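Local atomic coordinates of histidine acid phosphatase (Bifidobacterium longum subsp. infantis, PDB entry 6RXD), a protein that probably catalyses the stepwise removal of phosphate groups from inositol polyphosphates such as phytate, and the 3-dephosphorylation of 2,3-bisphosphoglycerate. Residues 134-139 / 185-190; 138-143 / 397-402; 167-172 / 180-185; 191-196 / 206-211. All blocks are in the same frame, centred on the assembly; numbering follows the deposited sequence.

Contact 1: 134-139 / 185-190; sequences AYQSSG and PDTLYF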
loop_
_atom_site.group_PDB
_atom_site.type_symbol
_atom_site.label_atom_id
_atom_site.label_comp_id
_atom_site.label_asym_id
_atom_site.label_seq_id
_atom_site.Cartn_x
_atom_site.Cartn_y
_atom_site.Cartn_z
ATOM N N ALA A 134 -11.186 14.192 12.369
ATOM C CA ALA A 134 -9.772 14.036 12.735
ATOM C C ALA A 134 -8.996 13.438 11.581
ATOM O O ALA A 134 -9.345 12.364 11.097
ATOM C CB ALA A 134 -9.629 13.159 13.978
ATOM N N TYR A 135 -7.955 14.138 11.134
ATOM C CA TYR A 135 -7.055 13.618 10.109
ATOM C C TYR A 135 -5.787 13.131 10.785
ATOM O O TYR A 135 -5.240 13.818 11.647
ATOM C CB TYR A 135 -6.699 14.722 9.106
ATOM C CG TYR A 135 -7.791 15.042 8.111
ATOM C CD1 TYR A 135 -8.013 14.215 7.017
ATOM C CD2 TYR A 135 -8.584 16.176 8.250
ATOM C CE1 TYR A 135 -8.999 14.498 6.096
ATOM C CE2 TYR A 135 -9.586 16.466 7.326
ATOM C CZ TYR A 135 -9.777 15.620 6.255
ATOM O OH TYR A 135 -10.755 15.883 5.324
ATOM N N GLN A 136 -5.321 11.944 10.412
ATOM C CA GLN A 136 -4.110 11.399 11.014
ATOM C C GLN A 136 -3.198 10.818 9.961
ATOM O O GLN A 136 -3.666 10.304 8.950
ATOM C CB GLN A 136 -4.449 10.294 12.018
ATOM C CG GLN A 136 -5.311 10.766 13.177
ATOM C CD GLN A 136 -5.601 9.661 14.180
ATOM O OE1 GLN A 136 -5.185 8.512 14.004
ATOM N NE2 GLN A 136 -6.324 10.007 15.235
ATOM N N SER A 137 -1.894 10.906 10.206
ATOM C CA SER A 137 -0.932 10.178 9.384
ATOM C C SER A 137 0.179 9.581 10.242
ATOM O O SER A 137 0.273 9.861 11.429
ATOM C CB SER A 137 -0.360 11.072 8.283
ATOM O OG SER A 137 0.882 11.609 8.665
ATOM N N SER A 138 1.003 8.730 9.634
ATOM C CA SER A 138 2.135 8.141 10.324
ATOM C C SER A 138 3.174 9.210 10.636
ATOM O O SER A 138 4.019 9.025 11.516
ATOM C CB SER A 138 2.773 7.086 9.430
ATOM O OG SER A 138 3.238 7.688 8.237
ATOM N N GLY A 139 3.131 10.316 9.896
ATOM C CA GLY A 139 4.142 11.356 10.035
ATOM C C GLY A 139 5.104 11.313 8.865
ATOM O O GLY A 139 5.979 12.177 8.718
ATOM N N PRO A 185 2.024 7.411 15.058
ATOM C CA PRO A 185 2.793 6.270 14.557
ATOM C C PRO A 185 2.555 4.987 15.359
ATOM O O PRO A 185 3.012 3.930 14.921
ATOM C CB PRO A 185 4.245 6.748 14.704
ATOM C CG PRO A 185 4.202 7.753 15.802
ATOM C CD PRO A 185 2.890 8.456 15.630
ATOM N N ASP A 186 1.856 5.058 16.493
ATOM C CA ASP A 186 1.533 3.841 17.228
ATOM C C ASP A 186 0.469 3.044 16.495
ATOM O O ASP A 186 0.430 1.819 16.575
ATOM C CB ASP A 186 1.039 4.152 18.642
ATOM C CG ASP A 186 2.129 4.719 19.528
ATOM O OD1 ASP A 186 3.304 4.689 19.112
ATOM O OD2 ASP A 186 1.803 5.180 20.646
ATOM N N THR A 187 -0.394 3.738 15.770
ATOM C CA THR A 187 -1.436 3.026 15.027
ATOM C C THR A 187 -1.161 2.984 13.531
ATOM O O THR A 187 -1.756 2.180 12.825
ATOM C CB THR A 187 -2.828 3.640 15.240
ATOM O OG1 THR A 187 -2.847 4.964 14.704
ATOM C CG2 THR A 187 -3.200 3.680 16.726
ATOM N N LEU A 188 -0.274 3.849 13.047
ATOM C CA LEU A 188 -0.025 3.934 11.615
ATOM C C LEU A 188 1.430 3.668 11.218
ATOM O O LEU A 188 1.788 3.784 10.047
ATOM C CB LEU A 188 -0.476 5.295 11.079
ATOM C CG LEU A 188 -1.939 5.663 11.387
ATOM C CD1 LEU A 188 -2.229 7.106 10.980
ATOM C CD2 LEU A 188 -2.897 4.717 10.669
ATOM N N TYR A 189 2.258 3.313 12.192
ATOM C CA TYR A 189 3.635 2.914 11.908
ATOM C C TYR A 189 4.087 1.946 12.996
ATOM O O TYR A 189 5.178 2.078 13.554
ATOM C CB TYR A 189 4.545 4.142 11.861
ATOM C CG TYR A 189 5.669 4.069 10.847
ATOM C CD1 TYR A 189 6.982 3.815 11.246
ATOM C CD2 TYR A 189 5.426 4.282 9.497
ATOM C CE1 TYR A 189 8.012 3.769 10.322
ATOM C CE2 TYR A 189 6.454 4.238 8.559
ATOM C CZ TYR A 189 7.741 3.988 8.984
ATOM O OH TYR A 189 8.756 3.937 8.060
ATOM N N PHE A 190 3.235 0.963 13.284
ATOM C CA PHE A 190 3.453 0.046 14.401
ATOM C C PHE A 190 4.533 -0.989 14.127
ATOM O O PHE A 190 4.900 -1.756 15.019
ATOM C CB PHE A 190 2.138 -0.666 14.779
ATOM C CG PHE A 190 1.325 -1.128 13.591
ATOM C CD1 PHE A 190 1.760 -2.189 12.788
ATOM C CD2 PHE A 190 0.128 -0.503 13.283
ATOM C CE1 PHE A 190 1.007 -2.606 11.683
ATOM C CE2 PHE A 190 -0.625 -0.911 12.182
ATOM C CZ PHE A 190 -0.184 -1.965 11.387
HETATM O O HOH W 1 -5.422 5.978 14.671
#

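Contact 2: 138-143 / 397-402; sequences SGEARA and FAHAET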
loop_
_atom_site.group_PDB
_atom_site.type_symbol
_atom_site.label_atom_id
_atom_site.label_comp_id
_atom_site.label_asym_id
_atom_site.label_seq_id
_atom_site.Cartn_x
_atom_site.Cartn_y
_atom_site.Cartn_z
ATOM N N SER A 138 1.003 8.730 9.634
ATOM C CA SER A 138 2.135 8.141 10.324
ATOM C C SER A 138 3.174 9.210 10.636
ATOM O O SER A 138 4.019 9.025 11.516
ATOM C CB SER A 138 2.773 7.086 9.430
ATOM O OG SER A 138 3.238 7.688 8.237
ATOM N N GLY A 139 3.131 10.316 9.896
ATOM C CA GLY A 139 4.142 11.356 10.035
ATOM C C GLY A 139 5.104 11.313 8.865
ATOM O O GLY A 139 5.979 12.177 8.718
ATOM N N GLU A 140 4.955 10.295 8.027
ATOM C CA GLU A 140 5.795 10.183 6.838
ATOM C C GLU A 140 5.214 11.102 5.762
ATOM O O GLU A 140 4.002 11.155 5.579
ATOM C CB GLU A 140 5.851 8.723 6.372
ATOM C CG GLU A 140 6.899 8.424 5.304
ATOM C CD GLU A 140 6.402 8.721 3.915
ATOM O OE1 GLU A 140 5.187 8.561 3.678
ATOM O OE2 GLU A 140 7.220 9.107 3.057
ATOM N N ALA A 141 6.075 11.824 5.053
ATOM C CA ALA A 141 5.619 12.896 4.173
ATOM C C ALA A 141 4.671 12.466 3.056
ATOM O O ALA A 141 3.702 13.165 2.771
ATOM C CB ALA A 141 6.813 13.669 3.607
ATOM N N ARG A 142 4.940 11.332 2.410
ATOM C CA ARG A 142 4.061 10.878 1.330
ATOM C C ARG A 142 2.689 10.438 1.846
ATOM O O ARG A 142 1.684 10.601 1.155
ATOM C CB ARG A 142 4.715 9.764 0.513
ATOM C CG ARG A 142 5.486 10.252 -0.721
ATOM C CD ARG A 142 6.780 10.971 -0.378
ATOM N NE ARG A 142 6.601 12.408 -0.180
ATOM C CZ ARG A 142 7.568 13.231 0.212
ATOM N NH1 ARG A 142 7.324 14.525 0.371
ATOM N NH2 ARG A 142 8.783 12.758 0.449
ATOM N N ALA A 143 2.643 9.893 3.058
ATOM C CA ALA A 143 1.354 9.537 3.654
ATOM C C ALA A 143 0.563 10.804 3.987
ATOM O O ALA A 143 -0.640 10.890 3.742
ATOM C CB ALA A 143 1.540 8.661 4.901
ATOM N N PHE A 397 -3.918 7.904 7.299
ATOM C CA PHE A 397 -3.095 7.717 6.101
ATOM C C PHE A 397 -1.759 7.106 6.463
ATOM O O PHE A 397 -1.068 7.593 7.353
ATOM C CB PHE A 397 -2.924 9.056 5.373
ATOM C CG PHE A 397 -4.231 9.630 4.940
ATOM C CD1 PHE A 397 -4.742 9.341 3.686
ATOM C CD2 PHE A 397 -5.011 10.360 5.839
ATOM C CE1 PHE A 397 -5.981 9.813 3.300
ATOM C CE2 PHE A 397 -6.255 10.835 5.466
ATOM C CZ PHE A 397 -6.746 10.563 4.202
ATOM N N ALA A 398 -1.410 6.014 5.787
ATOM C CA ALA A 398 -0.276 5.207 6.209
ATOM C C ALA A 398 0.346 4.448 5.040
ATOM O O ALA A 398 0.524 5.008 3.963
ATOM C CB ALA A 398 -0.700 4.249 7.343
ATOM N N HIS A 399 0.650 3.170 5.244
ATOM C CA HIS A 399 1.578 2.451 4.364
ATOM C C HIS A 399 1.170 1.026 4.042
ATOM O O HIS A 399 0.291 0.455 4.688
ATOM C CB HIS A 399 2.955 2.431 5.037
ATOM C CG HIS A 399 3.394 3.780 5.493
ATOM N ND1 HIS A 399 4.153 4.616 4.706
ATOM C CD2 HIS A 399 3.121 4.467 6.629
ATOM C CE1 HIS A 399 4.342 5.760 5.344
ATOM N NE2 HIS A 399 3.727 5.694 6.510
ATOM N N ALA A 400 1.835 0.428 3.058
ATOM C CA ALA A 400 1.612 -0.989 2.786
ATOM C C ALA A 400 1.954 -1.814 4.013
ATOM O O ALA A 400 1.331 -2.848 4.275
ATOM C CB ALA A 400 2.446 -1.439 1.602
ATOM N N GLU A 401 2.953 -1.355 4.763
ATOM C CA GLU A 401 3.368 -2.038 5.979
ATOM C C GLU A 401 2.310 -1.943 7.068
ATOM O O GLU A 401 2.380 -2.657 8.073
ATOM C CB GLU A 401 4.694 -1.455 6.492
ATOM C CG GLU A 401 5.921 -1.853 5.665
ATOM C CD GLU A 401 6.024 -1.128 4.321
ATOM O OE1 GLU A 401 6.782 -1.611 3.459
ATOM O OE2 GLU A 401 5.370 -0.077 4.121
ATOM N N THR A 402 1.353 -1.039 6.877
ATOM C CA THR A 402 0.205 -0.922 7.775
ATOM C C THR A 402 -0.932 -1.797 7.271
ATOM O O THR A 402 -1.557 -2.529 8.036
ATOM C CB THR A 402 -0.253 0.546 7.855
ATOM O OG1 THR A 402 0.903 1.381 7.987
ATOM C CG2 THR A 402 -1.167 0.786 9.044
#

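Contact 3: 167-172 / 180-185; sequences SAPTNP and DFQKNP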
loop_
_atom_site.group_PDB
_atom_site.type_symbol
_atom_site.label_atom_id
_atom_site.label_comp_id
_atom_site.label_asym_id
_atom_site.label_seq_id
_atom_site.Cartn_x
_atom_site.Cartn_y
_atom_site.Cartn_z
ATOM N N SER A 167 -10.539 18.816 13.582
ATOM C CA SER A 167 -9.872 18.804 14.882
ATOM C C SER A 167 -8.436 19.305 14.735
ATOM O O SER A 167 -7.692 18.837 13.871
ATOM C CB SER A 167 -9.866 17.397 15.480
ATOM O OG SER A 167 -11.178 16.911 15.649
ATOM N N ALA A 168 -8.047 20.255 15.577
ATOM C CA ALA A 168 -6.671 20.746 15.573
ATOM C C ALA A 168 -5.768 19.687 16.192
ATOM O O ALA A 168 -6.041 19.209 17.298
ATOM C CB ALA A 168 -6.574 22.052 16.356
ATOM N N PRO A 169 -4.693 19.302 15.481
ATOM C CA PRO A 169 -3.783 18.302 16.056
ATOM C C PRO A 169 -3.034 18.815 17.276
ATOM O O PRO A 169 -2.726 20.008 17.349
ATOM C CB PRO A 169 -2.784 18.043 14.918
ATOM C CG PRO A 169 -3.544 18.388 13.673
ATOM C CD PRO A 169 -4.384 19.575 14.066
ATOM N N THR A 170 -2.755 17.921 18.221
ATOM C CA THR A 170 -1.866 18.244 19.333
ATOM C C THR A 170 -0.417 18.049 18.906
ATOM O O THR A 170 0.490 18.655 19.471
ATOM C CB THR A 170 -2.159 17.383 20.579
ATOM O OG1 THR A 170 -2.205 15.997 20.216
ATOM C CG2 THR A 170 -3.483 17.783 21.216
ATOM N N ASN A 171 -0.210 17.195 17.905
ATOM C CA ASN A 171 1.116 16.968 17.334
ATOM C C ASN A 171 1.056 16.915 15.805
ATOM O O ASN A 171 1.040 15.830 15.214
ATOM C CB ASN A 171 1.705 15.665 17.886
ATOM C CG ASN A 171 3.198 15.537 17.625
ATOM O OD1 ASN A 171 3.883 16.522 17.356
ATOM N ND2 ASN A 171 3.707 14.316 17.716
ATOM N N PRO A 172 1.027 18.093 15.156
ATOM C CA PRO A 172 0.812 18.148 13.707
ATOM C C PRO A 172 1.985 17.626 12.881
ATOM O O PRO A 172 3.147 17.770 13.278
ATOM C CB PRO A 172 0.625 19.645 13.438
ATOM C CG PRO A 172 1.318 20.332 14.580
ATOM C CD PRO A 172 1.089 19.439 15.761
ATOM N N ASP A 180 -3.224 19.999 9.449
ATOM C CA ASP A 180 -4.436 19.373 9.961
ATOM C C ASP A 180 -4.228 17.927 10.382
ATOM O O ASP A 180 -5.141 17.298 10.923
ATOM C CB ASP A 180 -5.569 19.461 8.932
ATOM C CG ASP A 180 -6.063 20.876 8.727
ATOM O OD1 ASP A 180 -5.808 21.736 9.595
ATOM O OD2 ASP A 180 -6.721 21.129 7.701
ATOM N N PHE A 181 -3.027 17.406 10.146
ATOM C CA PHE A 181 -2.757 15.986 10.359
ATOM C C PHE A 181 -2.051 15.666 11.667
ATOM O O PHE A 181 -0.929 16.101 11.898
ATOM C CB PHE A 181 -1.986 15.425 9.159
ATOM C CG PHE A 181 -2.836 15.299 7.937
ATOM C CD1 PHE A 181 -3.447 14.093 7.634
ATOM C CD2 PHE A 181 -3.104 16.404 7.147
ATOM C CE1 PHE A 181 -4.275 13.975 6.532
ATOM C CE2 PHE A 181 -3.933 16.296 6.041
ATOM C CZ PHE A 181 -4.526 15.079 5.745
ATOM N N GLN A 182 -2.734 14.908 12.520
ATOM C CA GLN A 182 -2.169 14.438 13.778
ATOM C C GLN A 182 -1.262 13.235 13.530
ATOM O O GLN A 182 -1.676 12.261 12.919
ATOM C CB GLN A 182 -3.301 14.021 14.710
ATOM C CG GLN A 182 -2.852 13.307 15.973
ATOM C CD GLN A 182 -2.246 14.244 16.986
ATOM O OE1 GLN A 182 -2.235 15.458 16.794
ATOM N NE2 GLN A 182 -1.726 13.685 18.074
ATOM N N LYS A 183 -0.025 13.298 14.008
ATOM C CA LYS A 183 0.878 12.161 13.866
ATOM C C LYS A 183 0.501 11.066 14.863
ATOM O O LYS A 183 0.360 11.326 16.066
ATOM C CB LYS A 183 2.329 12.618 14.061
ATOM C CG LYS A 183 2.837 13.498 12.927
ATOM C CD LYS A 183 4.326 13.823 13.071
ATOM C CE LYS A 183 4.593 14.759 14.242
ATOM N NZ LYS A 183 6.004 15.260 14.202
ATOM N N ASN A 184 0.293 9.851 14.360
ATOM C CA ASN A 184 -0.032 8.715 15.223
ATOM C C ASN A 184 0.716 7.461 14.786
ATOM O O ASN A 184 0.124 6.536 14.227
ATOM C CB ASN A 184 -1.543 8.447 15.224
ATOM C CG ASN A 184 -1.986 7.605 16.402
ATOM O OD1 ASN A 184 -1.172 6.935 17.046
ATOM N ND2 ASN A 184 -3.282 7.629 16.688
ATOM N N PRO A 185 2.024 7.411 15.058
ATOM C CA PRO A 185 2.793 6.270 14.557
ATOM C C PRO A 185 2.555 4.987 15.359
ATOM O O PRO A 185 3.012 3.930 14.921
ATOM C CB PRO A 185 4.245 6.748 14.704
ATOM C CG PRO A 185 4.202 7.753 15.802
ATOM C CD PRO A 185 2.890 8.456 15.630
HETATM O O HOH W 2 -7.002 16.522 12.686
HETATM O O HOH W 3 1.856 12.131 18.210
#

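Contact 4: 191-196 / 206-211; sequences HKVQNP and KAYDIA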
loop_
_atom_site.group_PDB
_atom_site.type_symbol
_atom_site.label_atom_id
_atom_site.label_comp_id
_atom_site.label_asym_id
_atom_site.label_seq_id
_atom_site.Cartn_x
_atom_site.Cartn_y
_atom_site.Cartn_z
ATOM N N HIS A 191 5.049 -1.003 12.902
ATOM C CA HIS A 191 5.954 -2.063 12.468
ATOM C C HIS A 191 7.420 -1.727 12.752
ATOM O O HIS A 191 8.297 -2.566 12.577
ATOM C CB HIS A 191 5.741 -2.366 10.979
ATOM C CG HIS A 191 5.977 -1.184 10.087
ATOM N ND1 HIS A 191 5.141 -0.091 10.062
ATOM C CD2 HIS A 191 6.981 -0.921 9.219
ATOM C CE1 HIS A 191 5.613 0.796 9.195
ATOM N NE2 HIS A 191 6.729 0.318 8.675
ATOM N N LYS A 192 7.680 -0.501 13.198
ATOM C CA LYS A 192 9.062 -0.071 13.462
ATOM C C LYS A 192 9.173 0.731 14.729
ATOM O O LYS A 192 8.244 1.442 15.105
ATOM C CB LYS A 192 9.598 0.775 12.307
ATOM C CG LYS A 192 10.069 -0.036 11.126
ATOM C CD LYS A 192 10.607 0.854 10.027
ATOM C CE LYS A 192 11.101 0.023 8.855
ATOM N NZ LYS A 192 11.234 0.845 7.620
ATOM N N VAL A 193 10.330 0.635 15.377
ATOM C CA VAL A 193 10.584 1.430 16.568
ATOM C C VAL A 193 10.801 2.889 16.187
ATOM O O VAL A 193 10.325 3.803 16.868
ATOM C CB VAL A 193 11.790 0.880 17.355
ATOM C CG1 VAL A 193 12.275 1.890 18.403
ATOM C CG2 VAL A 193 11.426 -0.444 18.018
ATOM N N GLN A 194 11.508 3.101 15.082
ATOM C CA GLN A 194 11.799 4.446 14.604
ATOM C C GLN A 194 10.610 5.043 13.862
ATOM O O GLN A 194 10.201 4.526 12.819
ATOM C CB GLN A 194 13.020 4.432 13.677
ATOM C CG GLN A 194 14.305 3.942 14.329
ATOM C CD GLN A 194 14.284 2.462 14.663
ATOM O OE1 GLN A 194 13.668 1.658 13.955
ATOM N NE2 GLN A 194 14.952 2.093 15.759
ATOM N N ASN A 195 10.068 6.136 14.397
ATOM C CA ASN A 195 8.959 6.844 13.771
ATOM C C ASN A 195 9.440 7.705 12.615
ATOM O O ASN A 195 10.583 8.168 12.618
ATOM C CB ASN A 195 8.242 7.718 14.808
ATOM C CG ASN A 195 7.636 6.906 15.925
ATOM O OD1 ASN A 195 7.171 5.790 15.703
ATOM N ND2 ASN A 195 7.635 7.459 17.138
ATOM N N PRO A 196 8.576 7.927 11.615
ATOM C CA PRO A 196 8.967 8.724 10.443
ATOM C C PRO A 196 9.412 10.155 10.777
ATOM O O PRO A 196 10.217 10.717 10.035
ATOM C CB PRO A 196 7.686 8.771 9.605
ATOM C CG PRO A 196 6.884 7.587 10.040
ATOM C CD PRO A 196 7.243 7.310 11.463
ATOM N N LYS A 206 3.932 -0.539 25.281
ATOM C CA LYS A 206 3.401 -1.569 24.402
ATOM C C LYS A 206 3.838 -1.341 22.959
ATOM O O LYS A 206 4.239 -2.278 22.273
ATOM C CB LYS A 206 1.878 -1.616 24.497
ATOM C CG LYS A 206 1.259 -2.686 23.635
ATOM C CD LYS A 206 0.000 -3.236 24.273
ATOM C CE LYS A 206 -0.457 -4.478 23.547
ATOM N NZ LYS A 206 0.688 -5.398 23.292
ATOM N N ALA A 207 3.772 -0.094 22.505
ATOM C CA ALA A 207 4.114 0.207 21.116
ATOM C C ALA A 207 5.550 -0.215 20.794
ATOM O O ALA A 207 5.814 -0.787 19.735
ATOM C CB ALA A 207 3.900 1.680 20.807
ATOM N N TYR A 208 6.472 0.049 21.716
ATOM C CA TYR A 208 7.866 -0.317 21.495
ATOM C C TYR A 208 8.032 -1.825 21.349
ATOM O O TYR A 208 8.708 -2.293 20.431
ATOM C CB TYR A 208 8.739 0.196 22.644
ATOM C CG TYR A 208 10.199 -0.187 22.502
ATOM C CD1 TYR A 208 11.085 0.635 21.823
ATOM C CD2 TYR A 208 10.687 -1.365 23.047
ATOM C CE1 TYR A 208 12.420 0.294 21.688
ATOM C CE2 TYR A 208 12.025 -1.718 22.912
ATOM C CZ TYR A 208 12.882 -0.881 22.239
ATOM O OH TYR A 208 14.212 -1.229 22.109
ATOM N N ASP A 209 7.427 -2.587 22.261
ATOM C CA ASP A 209 7.588 -4.036 22.255
ATOM C C ASP A 209 6.982 -4.657 21.004
ATOM O O ASP A 209 7.547 -5.582 20.426
ATOM C CB ASP A 209 6.974 -4.659 23.512
ATOM C CG ASP A 209 7.887 -4.534 24.728
ATOM O OD1 ASP A 209 9.122 -4.440 24.549
ATOM O OD2 ASP A 209 7.366 -4.524 25.863
ATOM N N ILE A 210 5.829 -4.146 20.590
ATOM C CA ILE A 210 5.177 -4.650 19.383
ATOM C C ILE A 210 6.104 -4.528 18.182
ATOM O O ILE A 210 6.311 -5.489 17.447
ATOM C CB ILE A 210 3.864 -3.901 19.110
ATOM C CG1 ILE A 210 2.804 -4.321 20.134
ATOM C CG2 ILE A 210 3.359 -4.173 17.683
ATOM C CD1 ILE A 210 1.544 -3.505 20.082
ATOM N N ALA A 211 6.690 -3.349 18.003
ATOM C CA ALA A 211 7.567 -3.099 16.870
ATOM C C ALA A 211 8.886 -3.849 16.996
ATOM O O ALA A 211 9.356 -4.452 16.034
ATOM C CB ALA A 211 7.824 -1.616 16.725
#

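Contact 1: 134-139 / 185-190
Leu188 and Ser138 meet where strand 132-137, part of the central sheet of the histidine phosphatase fold, runs out into a turn and the short helix 185-188 packs against its end. The leucine puts its CD1 methyl on the strand backbone, 3.5 Å from Ser137 C, and the same branch touches Gln136 CB at 4.0 Å. Holding CG beside its backbone N and opposite the carbonyl carbon (chi1 -55°) is what sends the branch back along the strand. Ser138 offers only a small CB, which fits 3.5 Å from Leu188 O and 3.9 Å from Tyr189 CD2, the tyrosine ring meeting it obliquely. Its hydroxyl is turned elsewhere, to His399. Pro185 also touches the serine, its CB 3.9 Å from Ser138 O.

No direct hydrogen bond joins the two segments. A water does so instead, donating to Gln136 OE1 at 2.6 Å and accepting from Thr187 OG1 at 2.8 Å, a role suited to the extended glutamine and the short threonine.

Behind this first shell the strand is fixed by backbone bonds to Phe395 and Phe397 on one neighbour and Gln182 on the other. Ser137 points its CB away from the helix; its OG, also bonded to Thr144, closes an ST turn by accepting from Gly139 N at 2.9 Å (N-H...O angle 145°).

Contact 2: 138-143 / 397-402
Ser138 OG and His399 NE2 lie 2.7 Å apart in a hydrogen bond that either could donate, joining the turn before helix 141-157 to the end of strand 391-398. His399-Ala400-Glu401 matches the HAE motif of multiple inositol polyphosphate phosphatases, so this part of the strand end probably borders the active site. The serine OG also accepts from Glu140 N at 3.1 Å, an ST turn, so two bonds grip one hydroxyl and set it at the edge of the imidazole. Ser138 N gives a longer bond of 3.3 Å to Phe397 O, met nearly along the C=O axis.

Glu140 is the N-cap of helix 141-157. With chi2 bent to -85°, its carboxylate curls back, and OE1 accepts from Ala143 N at 2.9 Å, while OE2 takes a weak bond from Arg142 N. The same OE1 lies 3.4 Å from His399 CE1, near the ring plane, although carboxylate and ring are turned 67° apart. Ala143 suits its place because only a methyl has to fit beside the carbonyls of Phe397 and Ala398.

His399 is itself an N-cap, and Thr402 ties it from both ends: Thr402 N donates to His399 O, and His399 N donates to Thr402 OG1 at 3.3 Å.

Contact 3: 167-172 / 180-185
The side chain of Gln182 reaches across to loop 167-172 and binds its backbone. The glutamine CB lies 4.1 Å from Pro169 CB, an apolar start. The chain then leaves with CG anti to the backbone N (chi1 171°) and bends at the next bond (chi2 75°), which folds the amide over the loop backbone. At the tip, OE1 accepts a nearly straight bond from Asn171 N at 2.9 Å (N-H...O angle 169°), the donor tilted somewhat from the carbonyl plane, and a weak, strongly bent one from Thr170 N at 2.9 Å. The other arm, NE2, gives a weak bond to Thr170 OG1 at 3.2 Å. A glutamine suits the place because one amide can accept from two successive N-H groups and still donate. With a leucine here, the N-H groups of Thr170 and Asn171 would probably lose their shared acceptor and the loop would be freer to shift.

Beside it runs a single beta bridge between Pro172 and Gln182, a non-hydrogen-bonded antiparallel pair where a proline costs no N-H. Lys183 N donates to Asn171 O at 3.0 Å, and Pro172 CA makes a CA-H...O contact of 3.2 Å with Phe181 O. The lysine crosses Asn171, CE 3.6 Å from ND2, on its way to a salt bridge with Asp197.

Strand 181-183 lies parallel to strand 132-137 in the sheet. Phe181 points away from the loop to meet Tyr135 and helix 141-157, whose Glu151 lies beside Asp180, both ligands of a zinc site known for this protein, unoccupied here.

Contact 4: 191-196 / 206-211
Val193 sets its two methyls against one side of the Tyr208 ring, the main side-chain contact between the loop 191-196 and the first turns of helix 206-220. CG1 is 3.7 Å from CE1 of Tyr208, and CG2 lies 3.9 Å from that same ring carbon, so both methyls lie beside the CD1-CE1 side of the ring. The two side chains cross obliquely. The ring's position follows from CG standing anti to the backbone N (chi1 178°), which carries the ring outward from the helix, beside the valine. The tyrosine's own neighbour, Asp209, brings OD1 to the ring edge.

CG2 of the valine also reaches Ala211 CB, at 4.0 Å. That alanine, one turn further on from Tyr208, points straight at the loop backbone: its CB is 3.4 Å from Lys192 C and 3.6 Å from Val193 N. Here the backbones come close, 4.8 Å between the CA atoms of Lys192 and Ala211, and the small alanine suits this close approach. In place of Val193, an alanine would lack both CG methyls, and Tyr208 would probably be left without this apolar support and freer to turn.

His191 and Lys192 direct their CB atoms away from the helix, yet their carbonyls tie the loop down, His191 O to Gln215 NE2 further along helix 206-220 and Lys192 O to Lys201 NZ. At the other end Ala207 touches Asp186, so helix 206-220 packs against both this loop and helix 185-188.

Overall arrangement
Contact 2 is the buried one, contacts 1 and 4 are partly buried, and contact 3 lies at the surface. Contacts 1, 2 and 3 all reach the same sheet: strand 132-137 has 391-398 on one flank and 181-183 on the other. Contacts 1 and 2 share Ser138, whose carbon side serves the helix 185-188 and whose hydroxyl serves the strand end, while contacts 1 and 3 share Pro185. Chemistry follows place: side-chain hydrogen bonds and helix capping in contact 2, leucine packing with one bridging water in contact 1, amide-to-backbone bonding in contact 3. Contact 4, off the sheet, is purely apolar, and its Pro196 reaches back to Gly139.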